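Local coordinates for Exo-1,3/1,4-beta-glucanase (Pseudoalteromonas sp., PDB 3RRX), which probably hydrolyses beta-1,3 and beta-1,4 glucosidic bonds of glucans from chain ends, as a glycoside hydrolase family 3 enzyme, at residues Y178-D183 against L580-P585; Q54-G59 against S96-I101. The protein carries 1 engineered substitution. All blocks are in the same frame, centred on the assembly; numbering follows the deposited sequence. Where two conformers were deposited one is given.

In the fold
Interaction 1 is the buried one: it joins parts far apart in sequence, the family 3 N-terminal region that holds the beta/alpha barrel and the C-terminal region that holds the mixed six-stranded sheet. Interaction 2 stays within the N-terminal region, between the end of helix 52-58 and the loop leading to strand 106-110, and is only partly buried, nearer the surface. Interactions 1 and 2 share no element; their nearest atoms are about 29 Å apart. Each includes a metal held by an acidic side chain. At the calcium, direct hydrogen bonds link the two segments and an aromatic ring packs on backbone; at the sodium, water-mediated links join a helix end to a loop with some aliphatic contact.

Interaction 1. Residues Y178-D183 against L580-P585. With CA (calcium ion), chain B.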
ATOM      1  N   TYR A 178       1.532   3.136   7.873  1.00  9.69           N
ATOM      2  CA  TYR A 178       0.667   4.139   8.490  1.00  9.04           C
ATOM      3  C   TYR A 178       1.411   4.991   9.528  1.00 10.51           C
ATOM      4  O   TYR A 178       1.044   6.139   9.771  1.00 12.41           O
ATOM      5  CB  TYR A 178      -0.525   3.487   9.193  1.00  7.37           C
ATOM      6  CG  TYR A 178      -1.498   2.727   8.301  1.00 10.77           C
ATOM      7  CD1 TYR A 178      -2.260   3.384   7.333  1.00 10.33           C
ATOM      8  CD2 TYR A 178      -1.695   1.353   8.482  1.00 10.01           C
ATOM      9  CE1 TYR A 178      -3.184   2.681   6.532  1.00 12.76           C
ATOM     10  CE2 TYR A 178      -2.613   0.643   7.687  1.00 10.64           C
ATOM     11  CZ  TYR A 178      -3.348   1.312   6.716  1.00 12.08           C
ATOM     12  OH  TYR A 178      -4.253   0.599   5.941  1.00 11.58           O
ATOM     13  N   SER A 179       2.439   4.430  10.151  1.00 10.26           N
ATOM     14  CA  SER A 179       3.045   5.099  11.302  1.00 12.55           C
ATOM     15  C   SER A 179       4.326   4.434  11.800  1.00 12.09           C
ATOM     16  O   SER A 179       4.542   3.234  11.604  1.00 11.08           O
ATOM     17  CB  SER A 179       2.028   5.144  12.455  1.00 14.83           C
ATOM     18  OG  SER A 179       2.535   5.838  13.588  1.00 14.94           O
ATOM     19  N   GLU A 180       5.171   5.222  12.458  1.00 10.80           N
ATOM     20  CA  GLU A 180       6.299   4.671  13.213  1.00 10.23           C
ATOM     21  C   GLU A 180       5.803   4.020  14.508  1.00 11.44           C
ATOM     22  O   GLU A 180       6.541   3.285  15.162  1.00 14.22           O
ATOM     23  CB  GLU A 180       7.293   5.795  13.568  1.00 11.34           C
ATOM     24  CG  GLU A 180       6.744   6.813  14.582  1.00 10.97           C
ATOM     25  CD  GLU A 180       7.644   8.056  14.769  1.00 12.75           C
ATOM     26  OE1 GLU A 180       8.360   8.446  13.828  1.00 12.88           O
ATOM     27  OE2 GLU A 180       7.618   8.664  15.855  1.00 14.01           O
ATOM     28  N   ASP A 181       4.564   4.323  14.883  1.00 13.74           N
ATOM     29  CA  ASP A 181       3.979   3.903  16.169  1.00 14.83           C
ATOM     30  C   ASP A 181       3.163   2.615  16.035  1.00 13.31           C
ATOM     31  O   ASP A 181       2.165   2.597  15.321  1.00 12.01           O
ATOM     32  CB  ASP A 181       3.055   5.025  16.676  1.00 16.58           C
ATOM     33  CG  ASP A 181       2.291   4.654  17.955  1.00 24.66           C
ATOM     34  OD1 ASP A 181       2.718   3.728  18.676  1.00 15.81           O
ATOM     35  OD2 ASP A 181       1.266   5.316  18.248  1.00 22.17           O
ATOM     36  N   PRO A 182       3.559   1.535  16.744  1.00 12.88           N
ATOM     37  CA  PRO A 182       2.793   0.289  16.607  1.00 12.79           C
ATOM     38  C   PRO A 182       1.330   0.420  17.041  1.00 13.64           C
ATOM     39  O   PRO A 182       0.480  -0.245  16.455  1.00 13.18           O
ATOM     40  CB  PRO A 182       3.549  -0.703  17.499  1.00 14.28           C
ATOM     41  CG  PRO A 182       4.342   0.146  18.449  1.00 14.80           C
ATOM     42  CD  PRO A 182       4.685   1.398  17.682  1.00 15.26           C
ATOM     43  N   ASP A 183       1.035   1.276  18.019  1.00 15.81           N
ATOM     44  CA  ASP A 183      -0.340   1.429  18.503  1.00 17.00           C
ATOM     45  C   ASP A 183      -1.284   1.883  17.388  1.00 15.83           C
ATOM     46  O   ASP A 183      -2.421   1.418  17.297  1.00 15.73           O
ATOM     47  CB  ASP A 183      -0.420   2.443  19.647  1.00 21.38           C
ATOM     48  CG  ASP A 183       0.296   1.976  20.910  1.00 33.05           C
ATOM     49  OD1 ASP A 183       0.642   0.777  21.007  1.00 26.38           O
ATOM     50  OD2 ASP A 183       0.500   2.818  21.815  1.00 36.93           O
ATOM     51  N   LEU A 580       0.951  14.465  12.701  1.00 11.88           N
ATOM     52  CA  LEU A 580       2.081  13.600  12.332  1.00 13.09           C
ATOM     53  C   LEU A 580       1.986  12.186  12.897  1.00 14.85           C
ATOM     54  O   LEU A 580       1.840  12.001  14.118  1.00 13.17           O
ATOM     55  CB  LEU A 580       3.418  14.216  12.763  1.00 12.21           C
ATOM     56  CG  LEU A 580       3.909  15.446  11.999  1.00 13.60           C
ATOM     57  CD1 LEU A 580       5.275  15.920  12.533  1.00 12.17           C
ATOM     58  CD2 LEU A 580       4.007  15.144  10.517  1.00 10.09           C
ATOM     59  N   SER A 581       2.110  11.192  12.013  1.00 11.69           N
ATOM     60  CA  SER A 581       2.250   9.796  12.430  1.00 11.31           C
ATOM     61  C   SER A 581       3.696   9.305  12.347  1.00 12.03           C
ATOM     62  O   SER A 581       3.982   8.156  12.685  1.00 11.26           O
ATOM     63  CB  SER A 581       1.339   8.878  11.600  1.00 10.74           C
ATOM     64  OG  SER A 581       1.760   8.834  10.251  1.00 14.58           O
ATOM     65  N   PHE A 582       4.589  10.181  11.881  1.00 10.53           N
ATOM     66  CA  PHE A 582       6.034   9.954  11.889  1.00 11.34           C
ATOM     67  C   PHE A 582       6.679  11.218  12.461  1.00 12.47           C
ATOM     68  O   PHE A 582       6.250  12.328  12.140  1.00 11.90           O
ATOM     69  CB  PHE A 582       6.577   9.733  10.459  1.00 12.41           C
ATOM     70  CG  PHE A 582       6.283   8.357   9.892  1.00 12.69           C
ATOM     71  CD1 PHE A 582       7.262   7.367   9.884  1.00 13.12           C
ATOM     72  CD2 PHE A 582       5.035   8.064   9.381  1.00 10.62           C
ATOM     73  CE1 PHE A 582       6.994   6.102   9.369  1.00 13.69           C
ATOM     74  CE2 PHE A 582       4.751   6.808   8.855  1.00 10.80           C
ATOM     75  CZ  PHE A 582       5.733   5.822   8.848  1.00  9.29           C
ATOM     76  N   SER A 583       7.701  11.060  13.294  1.00  9.85           N
ATOM     77  CA  SER A 583       8.372  12.226  13.873  1.00 13.13           C
ATOM     78  C   SER A 583       9.174  12.985  12.816  1.00 14.12           C
ATOM     79  O   SER A 583       9.816  12.366  11.958  1.00 12.28           O
ATOM     80  CB  SER A 583       9.299  11.793  15.004  1.00 12.39           C
ATOM     81  OG  SER A 583       8.589  11.110  16.023  1.00 13.38           O
ATOM     82  N   TRP A 584       9.167  14.314  12.898  1.00 12.24           N
ATOM     83  CA  TRP A 584       9.864  15.149  11.916  1.00 12.43           C
ATOM     84  C   TRP A 584      11.223  15.611  12.449  1.00 15.56           C
ATOM     85  O   TRP A 584      11.304  16.181  13.539  1.00 14.02           O
ATOM     86  CB  TRP A 584       9.004  16.365  11.548  1.00 11.18           C
ATOM     87  CG  TRP A 584       9.360  16.927  10.208  1.00 14.68           C
ATOM     88  CD1 TRP A 584      10.435  17.724   9.902  1.00 12.38           C
ATOM     89  CD2 TRP A 584       8.644  16.728   8.987  1.00 10.68           C
ATOM     90  NE1 TRP A 584      10.424  18.032   8.560  1.00 12.31           N
ATOM     91  CE2 TRP A 584       9.337  17.424   7.977  1.00 13.11           C
ATOM     92  CE3 TRP A 584       7.481  16.021   8.648  1.00 11.48           C
ATOM     93  CZ2 TRP A 584       8.900  17.444   6.655  1.00 11.02           C
ATOM     94  CZ3 TRP A 584       7.053  16.038   7.343  1.00 11.91           C
ATOM     95  CH2 TRP A 584       7.761  16.742   6.354  1.00 14.72           C
ATOM     96  N   PRO A 585      12.298  15.355  11.681  1.00 12.87           N
ATOM     97  CA  PRO A 585      13.674  15.583  12.138  1.00 15.27           C
ATOM     98  C   PRO A 585      14.089  17.061  12.175  1.00 14.93           C
ATOM     99  O   PRO A 585      13.724  17.841  11.301  1.00 14.82           O
ATOM    100  CB  PRO A 585      14.513  14.829  11.099  1.00 13.73           C
ATOM    101  CG  PRO A 585      13.665  14.912   9.829  1.00 14.77           C
ATOM    102  CD  PRO A 585      12.250  14.763  10.327  1.00 14.87           C
TER
HETATM  103 CA    CA B 901      10.506   7.904  13.084  1.00 15.57          CA
HETATM  104  O   HOH W   1      10.292   9.713  11.464  1.00 15.50           O
HETATM  105  O   HOH W   2      12.872   7.545  12.255  1.00 23.43           O
HETATM  106  O   HOH W   3      10.155   6.260  11.341  1.00 13.46           O
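Glu180 turns CG between its backbone N and carbonyl carbon (chi1 68°) and then runs extended, which carries its carboxylate across to Ser583. This is the interface, with a calcium at its edge, between the barrel and the C-terminal domain of a family 3 glycoside hydrolase. Glu180 OE1 binds the calcium at 2.3 Å, and Asn594, the carbonyl of Leu593 and three waters complete the ligand set. The same OE1 accepts a nearly straight bond from Ser583 N, 2.7 Å away, which arrives well above the carboxylate plane. OE2 offers its syn lone pair to Ser583 OG at 2.6 Å; Leu595 N bonds to OE2 and Tyr600 OH to Ser583 OG, so the carboxylate is fixed in rotation at both oxygens. On the other side of Phe582 in sequence, Ser581 O is gripped twice, by Ser179 OG in the carbonyl plane (2.9 Å) and by Glu180 N (3.2 Å). Ser179 OG in turn accepts from Asp181 N, forming an ST turn just before helix 182-197. Ser581 OG returns a bond to Tyr178 O at 2.8 Å. The Phe582 ring lies flat against this backbone, with Glu180 N 3.6 Å above its centre and CE2 3.4 Å from Ser179 CA.

Interaction 2. Residues Q54-G59 against S96-I101; sequences QMRKYG and STLDGI. With NA (sodium ion), chain C.
Leu98 points toward the end of helix 52-58 and lays its CD1 methyl against the backbone there, 3.8 Å from Lys57 CA. In the conformer given, one of two deposited, the Arg56 chain crosses it at an angle, its CG 4.1 Å from Leu98 CD1; this touch is doubtful for the other copy. Asp99 also faces the helix, and its CB sits only 3.2 Å from Lys57 O. Asp99 CG is tucked between its own N and carbonyl carbon (chi1 73°), which turns the carboxylate to the sodium, bound by OD2 at 2.8 Å. Within the barrel domain this is a helix end joined to the loop before strand 106-110. Gly59 leaves the helix with positive phi, and a beta carbon there would clash with Asp99 OD2. Ile101 O, at 2.6 Å, and Ala93 O also bind the sodium, along with two waters. One ligand water donates to Arg56 O at 2.8 Å, and another water, not a ligand, bridges Tyr58 O and Asp99 OD2. An alanine in place of Asp99 would remove the carboxylate, and would probably leave the sodium more weakly held and that bridging water tied to Tyr58 O alone of this pair.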
ATOM      1  N   GLN A  54      -1.348 -23.739 -20.065  1.00 21.95           N
ATOM      2  CA  GLN A  54      -0.630 -24.197 -18.874  1.00 20.68           C
ATOM      3  C   GLN A  54      -1.585 -24.329 -17.694  1.00 20.72           C
ATOM      4  O   GLN A  54      -1.424 -25.214 -16.851  1.00 21.72           O
ATOM      5  CB  GLN A  54       0.525 -23.258 -18.527  1.00 19.25           C
ATOM      6  CG  GLN A  54       1.768 -23.430 -19.403  1.00 20.65           C
ATOM      7  CD  GLN A  54       2.775 -22.319 -19.190  1.00 26.88           C
ATOM      8  OE1 GLN A  54       2.413 -21.146 -19.110  1.00 23.25           O
ATOM      9  NE2 GLN A  54       4.047 -22.686 -19.078  1.00 30.31           N
ATOM     10  N   MET A  55      -2.579 -23.445 -17.625  1.00 18.56           N
ATOM     11  CA  MET A  55      -3.580 -23.544 -16.567  1.00 20.11           C
ATOM     12  C   MET A  55      -4.419 -24.811 -16.740  1.00 19.74           C
ATOM     13  O   MET A  55      -4.771 -25.485 -15.767  1.00 21.09           O
ATOM     14  CB  MET A  55      -4.480 -22.308 -16.528  1.00 18.04           C
ATOM     15  CG  MET A  55      -5.568 -22.404 -15.450  1.00 18.19           C
ATOM     16  SD  MET A  55      -4.910 -22.482 -13.748  1.00 19.55           S
ATOM     17  CE  MET A  55      -4.286 -20.826 -13.514  1.00 17.96           C
ATOM     18  N   ARG A  56      -4.741 -25.140 -17.985  1.00 18.33           N
ATOM     19  CA  ARG A  56      -5.496 -26.355 -18.261  0.50 21.64           C
ATOM     20  C   ARG A  56      -4.675 -27.582 -17.867  1.00 21.25           C
ATOM     21  O   ARG A  56      -5.193 -28.526 -17.270  1.00 23.50           O
ATOM     22  CB  ARG A  56      -5.890 -26.427 -19.741  0.50 23.82           C
ATOM     23  CG  ARG A  56      -6.869 -27.549 -20.077  0.50 26.96           C
ATOM     24  CD  ARG A  56      -7.276 -27.477 -21.543  0.50 27.92           C
ATOM     25  NE  ARG A  56      -7.562 -26.099 -21.921  0.50 29.74           N
ATOM     26  CZ  ARG A  56      -8.757 -25.528 -21.817  0.50 27.46           C
ATOM     27  NH1 ARG A  56      -9.795 -26.225 -21.369  0.50 26.16           N
ATOM     28  NH2 ARG A  56      -8.911 -24.264 -22.172  0.50 25.00           N
ATOM     29  N   LYS A  57      -3.388 -27.553 -18.186  1.00 21.58           N
ATOM     30  CA  LYS A  57      -2.503 -28.683 -17.928  1.00 21.69           C
ATOM     31  C   LYS A  57      -2.250 -28.938 -16.438  1.00 23.89           C
ATOM     32  O   LYS A  57      -2.213 -30.089 -15.999  1.00 23.21           O
ATOM     33  CB  LYS A  57      -1.170 -28.469 -18.651  1.00 23.16           C
ATOM     34  CG  LYS A  57      -0.199 -29.628 -18.510  1.00 28.50           C
ATOM     35  CD  LYS A  57       1.043 -29.418 -19.357  1.00 30.07           C
ATOM     36  CE  LYS A  57       2.026 -30.575 -19.175  1.00 37.65           C
ATOM     37  NZ  LYS A  57       3.286 -30.375 -19.949  1.00 42.80           N
ATOM     38  N   TYR A  58      -2.081 -27.864 -15.669  1.00 20.53           N
ATOM     39  CA  TYR A  58      -1.637 -27.968 -14.273  1.00 20.41           C
ATOM     40  C   TYR A  58      -2.699 -27.638 -13.227  1.00 20.68           C
ATOM     41  O   TYR A  58      -2.659 -28.168 -12.120  1.00 20.82           O
ATOM     42  CB  TYR A  58      -0.425 -27.070 -14.052  1.00 22.04           C
ATOM     43  CG  TYR A  58       0.799 -27.508 -14.817  1.00 21.06           C
ATOM     44  CD1 TYR A  58       1.503 -28.645 -14.436  1.00 28.08           C
ATOM     45  CD2 TYR A  58       1.247 -26.797 -15.921  1.00 19.65           C
ATOM     46  CE1 TYR A  58       2.626 -29.057 -15.130  1.00 26.71           C
ATOM     47  CE2 TYR A  58       2.374 -27.197 -16.621  1.00 24.43           C
ATOM     48  CZ  TYR A  58       3.058 -28.332 -16.217  1.00 28.13           C
ATOM     49  OH  TYR A  58       4.178 -28.751 -16.897  1.00 25.99           O
ATOM     50  N   GLY A  59      -3.634 -26.751 -13.557  1.00 20.22           N
ATOM     51  CA  GLY A  59      -4.689 -26.398 -12.617  1.00 18.28           C
ATOM     52  C   GLY A  59      -4.162 -25.664 -11.386  1.00 19.30           C
ATOM     53  O   GLY A  59      -4.589 -25.931 -10.265  1.00 18.89           O
ATOM     54  N   SER A  96     -11.173 -30.728 -16.049  1.00 28.82           N
ATOM     55  CA  SER A  96     -10.406 -31.770 -15.358  1.00 28.35           C
ATOM     56  C   SER A  96      -9.561 -32.622 -16.305  1.00 34.35           C
ATOM     57  O   SER A  96      -8.872 -33.547 -15.876  1.00 32.70           O
ATOM     58  CB  SER A  96     -11.311 -32.657 -14.504  1.00 31.97           C
ATOM     59  OG  SER A  96     -12.239 -33.352 -15.312  1.00 31.13           O
ATOM     60  N   THR A  97      -9.617 -32.313 -17.595  1.00 30.71           N
ATOM     61  CA  THR A  97      -8.749 -32.965 -18.561  1.00 31.16           C
ATOM     62  C   THR A  97      -7.292 -32.639 -18.243  1.00 34.58           C
ATOM     63  O   THR A  97      -6.991 -31.558 -17.745  1.00 37.97           O
ATOM     64  CB  THR A  97      -9.076 -32.510 -19.994  1.00 38.93           C
ATOM     65  OG1 THR A  97     -10.434 -32.847 -20.303  1.00 37.47           O
ATOM     66  CG2 THR A  97      -8.153 -33.188 -20.997  1.00 41.54           C
ATOM     67  N   LEU A  98      -6.393 -33.578 -18.518  1.00 34.82           N
ATOM     68  CA  LEU A  98      -4.959 -33.372 -18.317  1.00 35.82           C
ATOM     69  C   LEU A  98      -4.502 -33.523 -16.856  1.00 35.31           C
ATOM     70  O   LEU A  98      -3.612 -34.322 -16.572  1.00 33.93           O
ATOM     71  CB  LEU A  98      -4.494 -32.027 -18.904  1.00 31.47           C
ATOM     72  CG  LEU A  98      -4.881 -31.728 -20.358  1.00 36.37           C
ATOM     73  CD1 LEU A  98      -4.170 -30.477 -20.868  1.00 32.44           C
ATOM     74  CD2 LEU A  98      -4.588 -32.913 -21.271  1.00 34.39           C
ATOM     75  N   ASP A  99      -5.102 -32.777 -15.929  1.00 31.94           N
ATOM     76  CA  ASP A  99      -4.635 -32.828 -14.536  1.00 29.93           C
ATOM     77  C   ASP A  99      -5.540 -33.613 -13.578  1.00 30.75           C
ATOM     78  O   ASP A  99      -5.129 -33.951 -12.463  1.00 28.62           O
ATOM     79  CB  ASP A  99      -4.373 -31.422 -13.995  1.00 27.74           C
ATOM     80  CG  ASP A  99      -5.646 -30.667 -13.713  1.00 31.04           C
ATOM     81  OD1 ASP A  99      -6.644 -30.871 -14.445  1.00 27.99           O
ATOM     82  OD2 ASP A  99      -5.653 -29.872 -12.750  1.00 27.84           O
ATOM     83  N   GLY A 100      -6.769 -33.887 -13.998  1.00 26.41           N
ATOM     84  CA  GLY A 100      -7.607 -34.844 -13.297  1.00 24.46           C
ATOM     85  C   GLY A 100      -8.526 -34.354 -12.191  1.00 29.32           C
ATOM     86  O   GLY A 100      -9.106 -35.166 -11.474  1.00 26.80           O
ATOM     87  N   ILE A 101      -8.686 -33.045 -12.036  1.00 26.17           N
ATOM     88  CA  ILE A 101      -9.566 -32.550 -10.975  1.00 27.68           C
ATOM     89  C   ILE A 101     -10.150 -31.199 -11.355  1.00 26.96           C
ATOM     90  O   ILE A 101      -9.631 -30.543 -12.228  1.00 21.77           O
ATOM     91  CB  ILE A 101      -8.815 -32.430  -9.635  1.00 24.83           C
ATOM     92  CG1 ILE A 101      -9.804 -32.306  -8.475  1.00 29.88           C
ATOM     93  CG2 ILE A 101      -7.839 -31.257  -9.668  1.00 25.90           C
ATOM     94  CD1 ILE A 101      -9.158 -32.471  -7.120  1.00 33.16           C
TER
HETATM   95 NA    NA C 902      -8.158 -28.645 -13.117  1.00 24.21          NA
HETATM   96  O   HOH W   4      -6.819 -27.568 -15.220  1.00 23.19           O
HETATM   97  O   HOH W   5      -4.245 -29.853 -10.642  1.00 28.53           O
HETATM   98  O   HOH W   6      -7.882 -27.315 -10.611  1.00 29.98           O